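Long-range contacts in thiol-activated cytolysin (Desulfobulbus propionicus, PDB 6NAL), which probably forms oligomeric pores in target membranes, as a bacterial toxin of the cholesterol-dependent cytolysin family: residues L11-M22 with I226-F234; L91-N99 with A209-T217. One frame throughout, in Å; residues are numbered along the deposited sequence.

Interaction 1 of 2, residues L11-M22 with I226-F234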
ATOM      1  N   LEU A  11     -49.481 -25.350   7.132  1.00 55.91           N
ATOM      2  CA  LEU A  11     -48.031 -25.217   7.057  1.00 58.87           C
ATOM      3  C   LEU A  11     -47.533 -25.302   5.621  1.00 56.93           C
ATOM      4  O   LEU A  11     -46.821 -24.405   5.151  1.00 56.71           O
ATOM      5  CB  LEU A  11     -47.360 -26.298   7.890  1.00 57.20           C
ATOM      6  CG  LEU A  11     -47.105 -25.967   9.353  1.00 61.42           C
ATOM      7  CD1 LEU A  11     -46.366 -27.170   9.915  1.00 66.10           C
ATOM      8  CD2 LEU A  11     -46.358 -24.678   9.542  1.00 62.99           C
ATOM      9  N   ALA A  12     -47.883 -26.385   4.914  1.00 51.05           N
ATOM     10  CA  ALA A  12     -47.477 -26.562   3.523  1.00 59.22           C
ATOM     11  C   ALA A  12     -47.922 -25.398   2.643  1.00 61.96           C
ATOM     12  O   ALA A  12     -47.226 -25.033   1.686  1.00 67.86           O
ATOM     13  CB  ALA A  12     -48.037 -27.874   2.975  1.00 54.75           C
ATOM     14  N   SER A  13     -49.048 -24.786   2.954  1.00 56.02           N
ATOM     15  CA  SER A  13     -49.516 -23.666   2.158  1.00 65.76           C
ATOM     16  C   SER A  13     -48.937 -22.338   2.630  1.00 65.08           C
ATOM     17  O   SER A  13     -49.305 -21.287   2.097  1.00 70.65           O
ATOM     18  CB  SER A  13     -51.057 -23.620   2.182  1.00 65.47           C
ATOM     19  OG  SER A  13     -51.524 -22.693   3.150  1.00 64.08           O
ATOM     20  N   LEU A  14     -48.059 -22.349   3.626  1.00 62.79           N
ATOM     21  CA  LEU A  14     -47.479 -21.114   4.142  1.00 63.17           C
ATOM     22  C   LEU A  14     -46.289 -20.727   3.262  1.00 67.69           C
ATOM     23  O   LEU A  14     -45.213 -21.332   3.339  1.00 56.92           O
ATOM     24  CB  LEU A  14     -47.080 -21.299   5.593  1.00 56.90           C
ATOM     25  CG  LEU A  14     -46.822 -20.056   6.427  1.00 63.78           C
ATOM     26  CD1 LEU A  14     -48.050 -19.394   6.986  1.00 57.37           C
ATOM     27  CD2 LEU A  14     -45.873 -20.502   7.569  1.00 61.02           C
ATOM     28  N   GLN A  15     -46.503 -19.716   2.414  1.00 66.09           N
ATOM     29  CA  GLN A  15     -45.560 -19.330   1.366  1.00 69.73           C
ATOM     30  C   GLN A  15     -44.658 -18.223   1.903  1.00 63.74           C
ATOM     31  O   GLN A  15     -45.139 -17.174   2.358  1.00 59.93           O
ATOM     32  CB  GLN A  15     -46.289 -18.880   0.097  1.00 68.76           C
ATOM     33  CG  GLN A  15     -47.548 -19.670  -0.204  1.00 85.50           C
ATOM     34  CD  GLN A  15     -48.662 -18.816  -0.797  1.00102.96           C
ATOM     35  OE1 GLN A  15     -48.443 -18.077  -1.755  1.00 98.09           O
ATOM     36  NE2 GLN A  15     -49.865 -18.917  -0.228  1.00 99.95           N
ATOM     37  N   TYR A  16     -43.360 -18.495   1.925  1.00 57.34           N
ATOM     38  CA  TYR A  16     -42.360 -17.539   2.378  1.00 60.82           C
ATOM     39  C   TYR A  16     -41.051 -17.983   1.755  1.00 56.87           C
ATOM     40  O   TYR A  16     -40.868 -19.162   1.421  1.00 66.55           O
ATOM     41  CB  TYR A  16     -42.240 -17.462   3.913  1.00 51.92           C
ATOM     42  CG  TYR A  16     -41.777 -18.754   4.501  1.00 62.92           C
ATOM     43  CD1 TYR A  16     -40.431 -19.129   4.462  1.00 51.41           C
ATOM     44  CD2 TYR A  16     -42.702 -19.636   5.067  1.00 62.22           C
ATOM     45  CE1 TYR A  16     -40.038 -20.334   4.963  1.00 53.93           C
ATOM     46  CE2 TYR A  16     -42.317 -20.842   5.580  1.00 51.66           C
ATOM     47  CZ  TYR A  16     -40.990 -21.190   5.536  1.00 55.18           C
ATOM     48  OH  TYR A  16     -40.637 -22.407   6.074  1.00 52.62           O
ATOM     49  N   ASN A  17     -40.139 -17.033   1.626  1.00 60.27           N
ATOM     50  CA  ASN A  17     -38.851 -17.279   0.990  1.00 70.30           C
ATOM     51  C   ASN A  17     -37.822 -17.566   2.073  1.00 63.85           C
ATOM     52  O   ASN A  17     -37.508 -16.662   2.865  1.00 56.39           O
ATOM     53  CB  ASN A  17     -38.443 -16.068   0.154  1.00 57.88           C
ATOM     54  CG  ASN A  17     -36.964 -16.086  -0.252  1.00 67.50           C
ATOM     55  OD1 ASN A  17     -36.328 -15.045  -0.295  1.00 69.21           O
ATOM     56  ND2 ASN A  17     -36.430 -17.255  -0.569  1.00 74.32           N
ATOM     57  N   PRO A  18     -37.294 -18.793   2.177  1.00 65.24           N
ATOM     58  CA  PRO A  18     -36.403 -19.094   3.309  1.00 67.83           C
ATOM     59  C   PRO A  18     -35.262 -18.102   3.459  1.00 71.76           C
ATOM     60  O   PRO A  18     -34.842 -17.840   4.592  1.00 64.68           O
ATOM     61  CB  PRO A  18     -35.886 -20.509   2.994  1.00 64.32           C
ATOM     62  CG  PRO A  18     -36.938 -21.124   2.130  1.00 57.06           C
ATOM     63  CD  PRO A  18     -37.481 -19.964   1.296  1.00 61.29           C
ATOM     64  N   LYS A  19     -34.766 -17.519   2.360  1.00 65.90           N
ATOM     65  CA  LYS A  19     -33.562 -16.705   2.440  1.00 66.45           C
ATOM     66  C   LYS A  19     -33.791 -15.326   3.025  1.00 59.32           C
ATOM     67  O   LYS A  19     -32.857 -14.778   3.611  1.00 62.74           O
ATOM     68  CB  LYS A  19     -32.935 -16.572   1.061  1.00 72.18           C
ATOM     69  CG  LYS A  19     -32.411 -17.896   0.522  1.00 82.88           C
ATOM     70  CD  LYS A  19     -32.849 -18.153  -0.912  1.00 88.17           C
ATOM     71  CE  LYS A  19     -32.316 -19.504  -1.410  1.00 77.00           C
ATOM     72  NZ  LYS A  19     -30.907 -19.427  -1.916  1.00 83.00           N
ATOM     73  N   THR A  20     -35.009 -14.791   2.976  1.00 55.42           N
ATOM     74  CA  THR A  20     -35.236 -13.409   3.367  1.00 56.33           C
ATOM     75  C   THR A  20     -36.100 -13.225   4.610  1.00 53.15           C
ATOM     76  O   THR A  20     -36.423 -12.089   4.959  1.00 56.93           O
ATOM     77  CB  THR A  20     -35.874 -12.647   2.209  1.00 59.28           C
ATOM     78  OG1 THR A  20     -37.231 -13.069   2.049  1.00 59.44           O
ATOM     79  CG2 THR A  20     -35.109 -12.889   0.922  1.00 62.31           C
ATOM     80  N   VAL A  21     -36.477 -14.283   5.305  1.00 51.26           N
ATOM     81  CA  VAL A  21     -37.379 -14.067   6.431  1.00 57.66           C
ATOM     82  C   VAL A  21     -36.621 -13.581   7.671  1.00 54.09           C
ATOM     83  O   VAL A  21     -37.121 -12.744   8.425  1.00 52.10           O
ATOM     84  CB  VAL A  21     -38.210 -15.342   6.700  1.00 54.22           C
ATOM     85  CG1 VAL A  21     -37.364 -16.453   7.231  1.00 49.55           C
ATOM     86  CG2 VAL A  21     -39.293 -15.041   7.678  1.00 60.61           C
HETATM   87  N   MSE A  22     -35.422 -14.090   7.926  1.00 60.39           N
HETATM   88  CA  MSE A  22     -34.516 -13.400   8.851  1.00 54.80           C
HETATM   89  C   MSE A  22     -33.289 -12.927   8.029  1.00 49.25           C
HETATM   90  O   MSE A  22     -32.840 -13.598   7.085  1.00 49.89           O
HETATM   91  CB  MSE A  22     -34.101 -14.284  10.010  1.00 51.79           C
HETATM   92  CG  MSE A  22     -35.243 -14.881  10.824  1.00 55.45           C
HETATM   93 SE   MSE A  22     -34.400 -15.991  12.247  0.62 52.88          SE
HETATM   94  CE  MSE A  22     -34.114 -17.605  11.575  1.00 50.61           C
ATOM     95  N   ILE A 226     -47.191 -17.371  14.808  1.00 43.35           N
ATOM     96  CA  ILE A 226     -46.886 -17.990  13.522  1.00 41.64           C
ATOM     97  C   ILE A 226     -47.698 -17.344  12.411  1.00 51.51           C
ATOM     98  O   ILE A 226     -48.890 -17.029  12.576  1.00 42.51           O
ATOM     99  CB  ILE A 226     -47.135 -19.503  13.572  1.00 39.12           C
ATOM    100  CG1 ILE A 226     -46.199 -20.106  14.603  1.00 45.51           C
ATOM    101  CG2 ILE A 226     -46.945 -20.105  12.198  1.00 47.51           C
ATOM    102  CD1 ILE A 226     -44.713 -19.908  14.255  1.00 47.96           C
ATOM    103  N   SER A 227     -47.051 -17.180  11.251  1.00 53.75           N
ATOM    104  CA  SER A 227     -47.601 -16.478  10.093  1.00 54.23           C
ATOM    105  C   SER A 227     -46.528 -16.510   9.008  1.00 55.37           C
ATOM    106  O   SER A 227     -45.409 -16.970   9.256  1.00 51.19           O
ATOM    107  CB  SER A 227     -47.995 -15.037  10.440  1.00 51.27           C
ATOM    108  OG  SER A 227     -46.852 -14.219  10.617  1.00 59.88           O
ATOM    109  N   GLU A 228     -46.825 -15.977   7.825  1.00 56.14           N
ATOM    110  CA  GLU A 228     -45.851 -16.033   6.735  1.00 63.12           C
ATOM    111  C   GLU A 228     -44.613 -15.197   7.015  1.00 50.52           C
ATOM    112  O   GLU A 228     -43.534 -15.537   6.541  1.00 57.65           O
ATOM    113  CB  GLU A 228     -46.497 -15.573   5.439  1.00 70.62           C
ATOM    114  CG  GLU A 228     -47.619 -16.495   5.016  1.00 80.81           C
ATOM    115  CD  GLU A 228     -48.051 -16.261   3.597  1.00 85.08           C
ATOM    116  OE1 GLU A 228     -47.553 -15.282   2.995  1.00 98.45           O
ATOM    117  OE2 GLU A 228     -48.871 -17.064   3.085  1.00 76.50           O
ATOM    118  N   GLU A 229     -44.742 -14.099   7.750  1.00 51.83           N
ATOM    119  CA  GLU A 229     -43.579 -13.320   8.153  1.00 52.96           C
ATOM    120  C   GLU A 229     -42.816 -13.947   9.321  1.00 59.30           C
ATOM    121  O   GLU A 229     -41.672 -13.560   9.580  1.00 50.59           O
ATOM    122  CB  GLU A 229     -43.991 -11.897   8.543  1.00 59.90           C
ATOM    123  CG  GLU A 229     -44.629 -11.073   7.409  1.00 69.78           C
ATOM    124  CD  GLU A 229     -46.044 -11.548   7.040  1.00 88.60           C
ATOM    125  OE1 GLU A 229     -46.646 -12.338   7.828  1.00 85.43           O
ATOM    126  OE2 GLU A 229     -46.552 -11.130   5.960  1.00 90.13           O
ATOM    127  N   HIS A 230     -43.409 -14.893  10.047  1.00 50.14           N
ATOM    128  CA  HIS A 230     -42.745 -15.512  11.191  1.00 45.20           C
ATOM    129  C   HIS A 230     -43.004 -17.005  11.187  1.00 42.28           C
ATOM    130  O   HIS A 230     -43.691 -17.539  12.055  1.00 45.40           O
ATOM    131  CB  HIS A 230     -43.210 -14.823  12.468  1.00 47.26           C
ATOM    132  CG  HIS A 230     -42.916 -13.360  12.455  1.00 46.05           C
ATOM    133  ND1 HIS A 230     -41.664 -12.845  12.718  1.00 47.43           N
ATOM    134  CD2 HIS A 230     -43.702 -12.302  12.158  1.00 52.30           C
ATOM    135  CE1 HIS A 230     -41.703 -11.529  12.628  1.00 52.41           C
ATOM    136  NE2 HIS A 230     -42.934 -11.175  12.296  1.00 60.78           N
ATOM    137  N   PRO A 231     -42.488 -17.705  10.187  1.00 42.40           N
ATOM    138  CA  PRO A 231     -42.675 -19.176  10.119  1.00 38.36           C
ATOM    139  C   PRO A 231     -42.045 -19.865  11.311  1.00 36.21           C
ATOM    140  O   PRO A 231     -41.197 -19.262  11.989  1.00 35.19           O
ATOM    141  CB  PRO A 231     -41.955 -19.576   8.827  1.00 39.62           C
ATOM    142  CG  PRO A 231     -40.984 -18.442   8.567  1.00 42.47           C
ATOM    143  CD  PRO A 231     -41.632 -17.187   9.114  1.00 42.67           C
ATOM    144  N   PRO A 232     -42.464 -21.100  11.615  1.00 35.36           N
ATOM    145  CA  PRO A 232     -41.927 -21.793  12.785  1.00 38.70           C
ATOM    146  C   PRO A 232     -40.589 -22.415  12.458  1.00 34.05           C
ATOM    147  O   PRO A 232     -40.350 -22.881  11.335  1.00 28.86           O
ATOM    148  CB  PRO A 232     -42.989 -22.869  13.083  1.00 30.58           C
ATOM    149  CG  PRO A 232     -43.544 -23.189  11.727  1.00 35.41           C
ATOM    150  CD  PRO A 232     -43.627 -21.833  11.046  1.00 32.63           C
ATOM    151  N   LEU A 233     -39.735 -22.456  13.478  1.00 33.58           N
ATOM    152  CA  LEU A 233     -38.448 -23.127  13.370  1.00 37.46           C
ATOM    153  C   LEU A 233     -38.285 -24.235  14.402  1.00 37.90           C
ATOM    154  O   LEU A 233     -38.950 -24.265  15.439  1.00 41.37           O
ATOM    155  CB  LEU A 233     -37.295 -22.146  13.563  1.00 34.50           C
ATOM    156  CG  LEU A 233     -37.278 -20.890  12.739  1.00 41.20           C
ATOM    157  CD1 LEU A 233     -36.416 -19.854  13.437  1.00 43.90           C
ATOM    158  CD2 LEU A 233     -36.767 -21.172  11.374  1.00 39.24           C
ATOM    159  N   PHE A 234     -37.328 -25.118  14.106  1.00 37.91           N
ATOM    160  CA  PHE A 234     -37.033 -26.311  14.886  1.00 30.99           C
ATOM    161  C   PHE A 234     -35.526 -26.366  15.147  1.00 33.93           C
ATOM    162  O   PHE A 234     -34.731 -26.461  14.202  1.00 32.38           O
ATOM    163  CB  PHE A 234     -37.515 -27.537  14.100  1.00 30.20           C
ATOM    164  CG  PHE A 234     -37.185 -28.849  14.716  1.00 31.73           C
ATOM    165  CD1 PHE A 234     -38.022 -29.418  15.634  1.00 36.02           C
ATOM    166  CD2 PHE A 234     -36.077 -29.553  14.318  1.00 34.04           C
ATOM    167  CE1 PHE A 234     -37.703 -30.636  16.206  1.00 39.45           C
ATOM    168  CE2 PHE A 234     -35.786 -30.804  14.834  1.00 34.88           C
ATOM    169  CZ  PHE A 234     -36.600 -31.336  15.789  1.00 33.98           C
TER
HETATM  170  O   HOH W   1     -41.522 -23.406   8.794  1.00 46.65           O
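The type I beta turn Ser227-His230 and Pro231, which lead into strand 232-250 at Pro232, are crossed by the segment that leaves helix 2-12; its Tyr16 rests on Pro231. CB of Pro231 sits over one face of the Tyr16 ring, offset toward its rim, in a CH-pi contact 3.9 Å from the ring centroid and 26° off the ring normal. Tyr16 CG lies between its own backbone N and carbonyl carbon (chi1 63°), which turns the ring over the proline. The hydroxyl is then joined to the strand through one water, 3.0 Å from Tyr16 OH, which donates to Pro232 O at 2.8 Å. Val21 closes on the other end of the proline: its CG2 is 3.5 Å from Pro231 CD, a tight fit. Leu14 and Glu228 run antiparallel alongside each other, CD1 of Leu14 3.5 Å from Glu228 CG. Extended beyond CG, the glutamate carries its carboxylate to the backbone of segment 11-22, where Glu228 OE1 and Gln15 O, both acceptors, are 3.1 Å apart; this closeness may favour a protonated carboxyl group. Further along, the methyl of selenomethionine Met22 meets Leu233 tip to tip, CE to CD1 3.7 Å. Phe340 of strand 332-340 also meets the Tyr16 ring. The contact thus lays the chain after helix 2-12 over the start of a strand in the large antiparallel sheet of the cytolysin fold.

Interaction 2 of 2, residues L91-N99 with A209-T217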
ATOM      1  N   LEU A  91     -41.977 -20.666  20.876  1.00 45.51           N
ATOM      2  CA  LEU A  91     -43.278 -21.096  20.379  1.00 46.02           C
ATOM      3  C   LEU A  91     -43.837 -22.073  21.405  1.00 49.08           C
ATOM      4  O   LEU A  91     -43.575 -23.273  21.350  1.00 45.53           O
ATOM      5  CB  LEU A  91     -43.129 -21.749  19.015  1.00 41.73           C
ATOM      6  CG  LEU A  91     -44.411 -22.395  18.513  1.00 47.27           C
ATOM      7  CD1 LEU A  91     -45.486 -21.318  18.564  1.00 42.70           C
ATOM      8  CD2 LEU A  91     -44.279 -22.913  17.137  1.00 42.93           C
ATOM      9  N   ALA A  92     -44.590 -21.551  22.360  1.00 59.17           N
ATOM     10  CA  ALA A  92     -45.012 -22.337  23.525  1.00 64.62           C
ATOM     11  C   ALA A  92     -46.331 -23.043  23.225  1.00 62.35           C
ATOM     12  O   ALA A  92     -47.426 -22.482  23.371  1.00 65.14           O
ATOM     13  CB  ALA A  92     -45.121 -21.447  24.759  1.00 56.70           C
ATOM     14  N   VAL A  93     -46.221 -24.297  22.786  1.00 64.58           N
ATOM     15  CA  VAL A  93     -47.376 -25.173  22.621  1.00 62.03           C
ATOM     16  C   VAL A  93     -47.010 -26.576  23.098  1.00 58.35           C
ATOM     17  O   VAL A  93     -45.849 -26.891  23.368  1.00 57.24           O
ATOM     18  CB  VAL A  93     -47.889 -25.208  21.163  1.00 52.76           C
ATOM     19  CG1 VAL A  93     -48.550 -23.887  20.798  1.00 61.70           C
ATOM     20  CG2 VAL A  93     -46.780 -25.506  20.187  1.00 65.03           C
ATOM     21  N   ASP A  94     -48.020 -27.424  23.204  1.00 57.69           N
ATOM     22  CA  ASP A  94     -47.797 -28.783  23.677  1.00 56.76           C
ATOM     23  C   ASP A  94     -47.294 -29.631  22.527  1.00 46.03           C
ATOM     24  O   ASP A  94     -47.771 -29.509  21.393  1.00 46.51           O
ATOM     25  CB  ASP A  94     -49.092 -29.357  24.249  1.00 58.59           C
ATOM     26  CG  ASP A  94     -49.574 -28.582  25.462  1.00 68.53           C
ATOM     27  OD1 ASP A  94     -48.710 -28.275  26.317  1.00 70.63           O
ATOM     28  OD2 ASP A  94     -50.789 -28.275  25.562  1.00 78.20           O
ATOM     29  N   LYS A  95     -46.357 -30.514  22.826  1.00 43.09           N
ATOM     30  CA  LYS A  95     -45.712 -31.280  21.776  1.00 52.65           C
ATOM     31  C   LYS A  95     -45.771 -32.778  22.038  1.00 44.14           C
ATOM     32  O   LYS A  95     -46.012 -33.229  23.155  1.00 48.03           O
ATOM     33  CB  LYS A  95     -44.257 -30.829  21.619  1.00 58.67           C
ATOM     34  CG  LYS A  95     -44.096 -29.386  21.131  1.00 56.23           C
ATOM     35  CD  LYS A  95     -42.655 -28.966  21.123  1.00 54.02           C
ATOM     36  CE  LYS A  95     -42.285 -28.200  22.370  1.00 55.87           C
ATOM     37  NZ  LYS A  95     -40.891 -27.704  22.179  1.00 57.84           N
ATOM     38  N   ASP A  96     -45.578 -33.540  20.967  1.00 48.37           N
ATOM     39  CA  ASP A  96     -45.418 -34.984  21.031  1.00 62.15           C
ATOM     40  C   ASP A  96     -43.931 -35.351  20.996  1.00 60.36           C
ATOM     41  O   ASP A  96     -43.063 -34.471  20.962  1.00 55.62           O
ATOM     42  CB  ASP A  96     -46.181 -35.657  19.886  1.00 65.99           C
ATOM     43  CG  ASP A  96     -46.692 -37.076  20.253  1.00 79.59           C
ATOM     44  OD1 ASP A  96     -46.401 -37.596  21.363  1.00 79.36           O
ATOM     45  OD2 ASP A  96     -47.386 -37.684  19.407  1.00 83.07           O
ATOM     46  N   ARG A  97     -43.640 -36.661  20.954  1.00 53.48           N
ATOM     47  CA  ARG A  97     -42.300 -37.185  21.196  1.00 58.98           C
ATOM     48  C   ARG A  97     -41.392 -36.995  19.987  1.00 51.66           C
ATOM     49  O   ARG A  97     -41.831 -37.036  18.837  1.00 56.91           O
ATOM     50  CB  ARG A  97     -42.353 -38.675  21.569  1.00 63.22           C
ATOM     51  CG  ARG A  97     -43.199 -39.032  22.826  1.00 66.17           C
ATOM     52  CD  ARG A  97     -42.799 -40.368  23.515  1.00 63.08           C
ATOM     53  NE  ARG A  97     -42.420 -41.463  22.607  1.00 74.18           N
ATOM     54  CZ  ARG A  97     -43.204 -41.993  21.656  1.00 84.64           C
ATOM     55  NH1 ARG A  97     -44.444 -41.537  21.462  1.00 84.25           N
ATOM     56  NH2 ARG A  97     -42.746 -42.988  20.890  1.00 72.33           N
ATOM     57  N   VAL A  98     -40.104 -36.821  20.267  1.00 52.37           N
ATOM     58  CA  VAL A  98     -39.088 -36.578  19.249  1.00 54.19           C
ATOM     59  C   VAL A  98     -37.836 -37.363  19.599  1.00 43.70           C
ATOM     60  O   VAL A  98     -37.484 -37.505  20.774  1.00 46.94           O
ATOM     61  CB  VAL A  98     -38.736 -35.077  19.145  1.00 43.87           C
ATOM     62  CG1 VAL A  98     -37.408 -34.880  18.407  1.00 57.02           C
ATOM     63  CG2 VAL A  98     -39.812 -34.320  18.457  1.00 51.20           C
ATOM     64  N   ASN A  99     -37.131 -37.836  18.574  1.00 49.91           N
ATOM     65  CA  ASN A  99     -35.872 -38.533  18.802  1.00 47.77           C
ATOM     66  C   ASN A  99     -34.740 -37.534  19.007  1.00 49.90           C
ATOM     67  O   ASN A  99     -34.469 -36.694  18.141  1.00 46.89           O
ATOM     68  CB  ASN A  99     -35.544 -39.475  17.653  1.00 54.46           C
ATOM     69  CG  ASN A  99     -36.035 -40.885  17.911  1.00 71.40           C
ATOM     70  OD1 ASN A  99     -37.179 -41.208  17.605  1.00 71.84           O
ATOM     71  ND2 ASN A  99     -35.178 -41.727  18.499  1.00 70.20           N
ATOM     72  N   ALA A 209     -46.441 -31.744  11.335  1.00 62.70           N
ATOM     73  CA  ALA A 209     -47.440 -31.629  12.392  1.00 58.83           C
ATOM     74  C   ALA A 209     -47.224 -32.654  13.494  1.00 48.83           C
ATOM     75  O   ALA A 209     -47.632 -32.425  14.645  1.00 48.11           O
ATOM     76  CB  ALA A 209     -48.844 -31.782  11.807  1.00 61.77           C
ATOM     77  N   ASP A 210     -46.566 -33.769  13.180  1.00 50.51           N
ATOM     78  CA  ASP A 210     -46.289 -34.799  14.191  1.00 56.01           C
ATOM     79  C   ASP A 210     -45.511 -34.289  15.412  1.00 50.72           C
ATOM     80  O   ASP A 210     -45.476 -34.973  16.441  1.00 54.53           O
ATOM     81  CB  ASP A 210     -45.491 -35.978  13.596  1.00 50.61           C
ATOM     82  CG  ASP A 210     -46.216 -36.686  12.432  1.00 72.72           C
ATOM     83  OD1 ASP A 210     -47.256 -36.172  11.931  1.00 73.63           O
ATOM     84  OD2 ASP A 210     -45.727 -37.767  12.017  1.00 77.50           O
ATOM     85  N   ILE A 211     -44.852 -33.133  15.320  1.00 54.40           N
ATOM     86  CA  ILE A 211     -44.209 -32.546  16.490  1.00 47.46           C
ATOM     87  C   ILE A 211     -45.219 -32.056  17.514  1.00 49.62           C
ATOM     88  O   ILE A 211     -44.872 -31.928  18.702  1.00 46.88           O
ATOM     89  CB  ILE A 211     -43.286 -31.389  16.069  1.00 46.12           C
ATOM     90  CG1 ILE A 211     -42.448 -30.883  17.235  1.00 50.13           C
ATOM     91  CG2 ILE A 211     -44.085 -30.192  15.486  1.00 43.34           C
ATOM     92  CD1 ILE A 211     -41.159 -31.613  17.419  1.00 49.22           C
ATOM     93  N   PHE A 212     -46.455 -31.778  17.102  1.00 37.51           N
ATOM     94  CA  PHE A 212     -47.425 -31.252  18.048  1.00 55.49           C
ATOM     95  C   PHE A 212     -48.256 -32.365  18.696  1.00 48.50           C
ATOM     96  O   PHE A 212     -48.508 -33.423  18.112  1.00 50.74           O
ATOM     97  CB  PHE A 212     -48.309 -30.237  17.338  1.00 40.88           C
ATOM     98  CG  PHE A 212     -47.533 -29.096  16.733  1.00 48.39           C
ATOM     99  CD1 PHE A 212     -46.924 -28.158  17.542  1.00 48.98           C
ATOM    100  CD2 PHE A 212     -47.396 -28.984  15.354  1.00 48.53           C
ATOM    101  CE1 PHE A 212     -46.208 -27.092  16.985  1.00 51.05           C
ATOM    102  CE2 PHE A 212     -46.681 -27.932  14.773  1.00 45.35           C
ATOM    103  CZ  PHE A 212     -46.102 -26.968  15.588  1.00 41.13           C
ATOM    104  N   ALA A 213     -48.629 -32.137  19.947  1.00 54.11           N
ATOM    105  CA  ALA A 213     -49.645 -32.983  20.575  1.00 55.14           C
ATOM    106  C   ALA A 213     -50.959 -32.921  19.796  1.00 50.85           C
ATOM    107  O   ALA A 213     -51.292 -31.912  19.147  1.00 45.68           O
ATOM    108  CB  ALA A 213     -49.876 -32.547  22.026  1.00 48.20           C
ATOM    109  N   GLU A 214     -51.725 -34.010  19.893  1.00 62.75           N
ATOM    110  CA  GLU A 214     -52.978 -34.114  19.147  1.00 69.13           C
ATOM    111  C   GLU A 214     -53.961 -33.015  19.515  1.00 56.73           C
ATOM    112  O   GLU A 214     -54.786 -32.631  18.677  1.00 49.71           O
ATOM    113  CB  GLU A 214     -53.615 -35.475  19.389  1.00 68.30           C
ATOM    114  CG  GLU A 214     -53.123 -36.570  18.443  1.00 82.60           C
ATOM    115  CD  GLU A 214     -53.852 -37.889  18.643  1.00104.55           C
ATOM    116  OE1 GLU A 214     -53.470 -38.632  19.579  1.00101.78           O
ATOM    117  OE2 GLU A 214     -54.798 -38.174  17.866  1.00116.26           O
ATOM    118  N   SER A 215     -53.866 -32.480  20.740  1.00 53.07           N
ATOM    119  CA  SER A 215     -54.750 -31.403  21.173  1.00 53.56           C
ATOM    120  C   SER A 215     -54.448 -30.055  20.536  1.00 54.60           C
ATOM    121  O   SER A 215     -55.321 -29.178  20.562  1.00 63.00           O
ATOM    122  CB  SER A 215     -54.671 -31.220  22.685  1.00 59.06           C
ATOM    123  OG  SER A 215     -53.340 -31.314  23.160  1.00 62.40           O
ATOM    124  N   THR A 216     -53.241 -29.848  20.013  1.00 53.34           N
ATOM    125  CA  THR A 216     -52.826 -28.538  19.497  1.00 47.59           C
ATOM    126  C   THR A 216     -53.487 -28.274  18.149  1.00 42.31           C
ATOM    127  O   THR A 216     -53.653 -29.174  17.332  1.00 50.37           O
ATOM    128  CB  THR A 216     -51.289 -28.470  19.344  1.00 50.72           C
ATOM    129  OG1 THR A 216     -50.652 -28.548  20.624  1.00 53.67           O
ATOM    130  CG2 THR A 216     -50.852 -27.154  18.687  1.00 49.26           C
ATOM    131  N   THR A 217     -53.857 -27.040  17.913  1.00 41.56           N
ATOM    132  CA  THR A 217     -54.540 -26.683  16.677  1.00 54.26           C
ATOM    133  C   THR A 217     -53.763 -25.582  15.978  1.00 48.27           C
ATOM    134  O   THR A 217     -52.896 -24.932  16.571  1.00 41.42           O
ATOM    135  CB  THR A 217     -55.976 -26.195  16.940  1.00 56.09           C
ATOM    136  OG1 THR A 217     -55.935 -25.123  17.885  1.00 52.70           O
ATOM    137  CG2 THR A 217     -56.858 -27.301  17.495  1.00 51.81           C
TER
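Asp94 O takes two hydrogen bonds from the loop opposite, one from Ala213 N (3.1 Å, 165° at the hydrogen) and one from the hydroxyl Thr216 OG1 (3.1 Å). Both donors come from the same face of the carbonyl plane, the amide well above it and the hydroxyl tilted less. A third bond, Asp96 N to Ile211 O at 2.9 Å, completes an isolated antiparallel beta bridge in which Lys95 and Phe212 form the non-hydrogen-bonded pair, their CA atoms 4.1 Å apart. The bridge joins the run-in to strand 98-103 to the connection between strand 187-202 and helix 218-224 in the large antiparallel sheet region of the cytolysin fold. Thr216 closes the type I turn Ala213-Thr216, and its OG1, anti to its own carbonyl carbon (chi1 -66°), faces back to Asp94. The charged groups of Lys95 and Asp96 have partners outside 91-99 and 209-217: Asp96 OD2 forms a salt bridge with Arg4, which also bonds to Phe212 O, and Lys95 NZ donates to Pro116 O. Near the backbone, Lys95 CB is 3.2 Å from Ile211 O, while Asp96 CB is near both Asp210 O and Phe212 O. Apolar packing lines the bridge. The CG2 branch of Ile211 covers the centre of one face of the Phe212 ring, 3.4 Å above its plane. Val93 crosses obliquely to that ring and approaches it at the edge, near its plane, with CG2 3.6 Å from Phe212 CE1.

Interactions 1 and 2 have their centres 18 Å apart and reach the same large antiparallel sheet; in sequence, both segments of interaction 2 fall between those of interaction 1. They meet through apolar side chains: Phe234 CE1 is 3.8 Å from Ile211 CD1, and CD2 of Leu91 lies 4.2 Å from Ile226 CD1 and 4.3 Å from Pro232 CB. Helix 2-12 serves both, running at its end into segment 11-22 and touching Phe212 of interaction 2 with Ile7. Helix 218-224 is likewise shared, with Trp218 touching Leu11 and Ile226 while Leu221 touches Ile226, Phe212 and Thr216. Both contacts lie on the same side of the chain's centre, beside that sheet, and neither involves a second subunit.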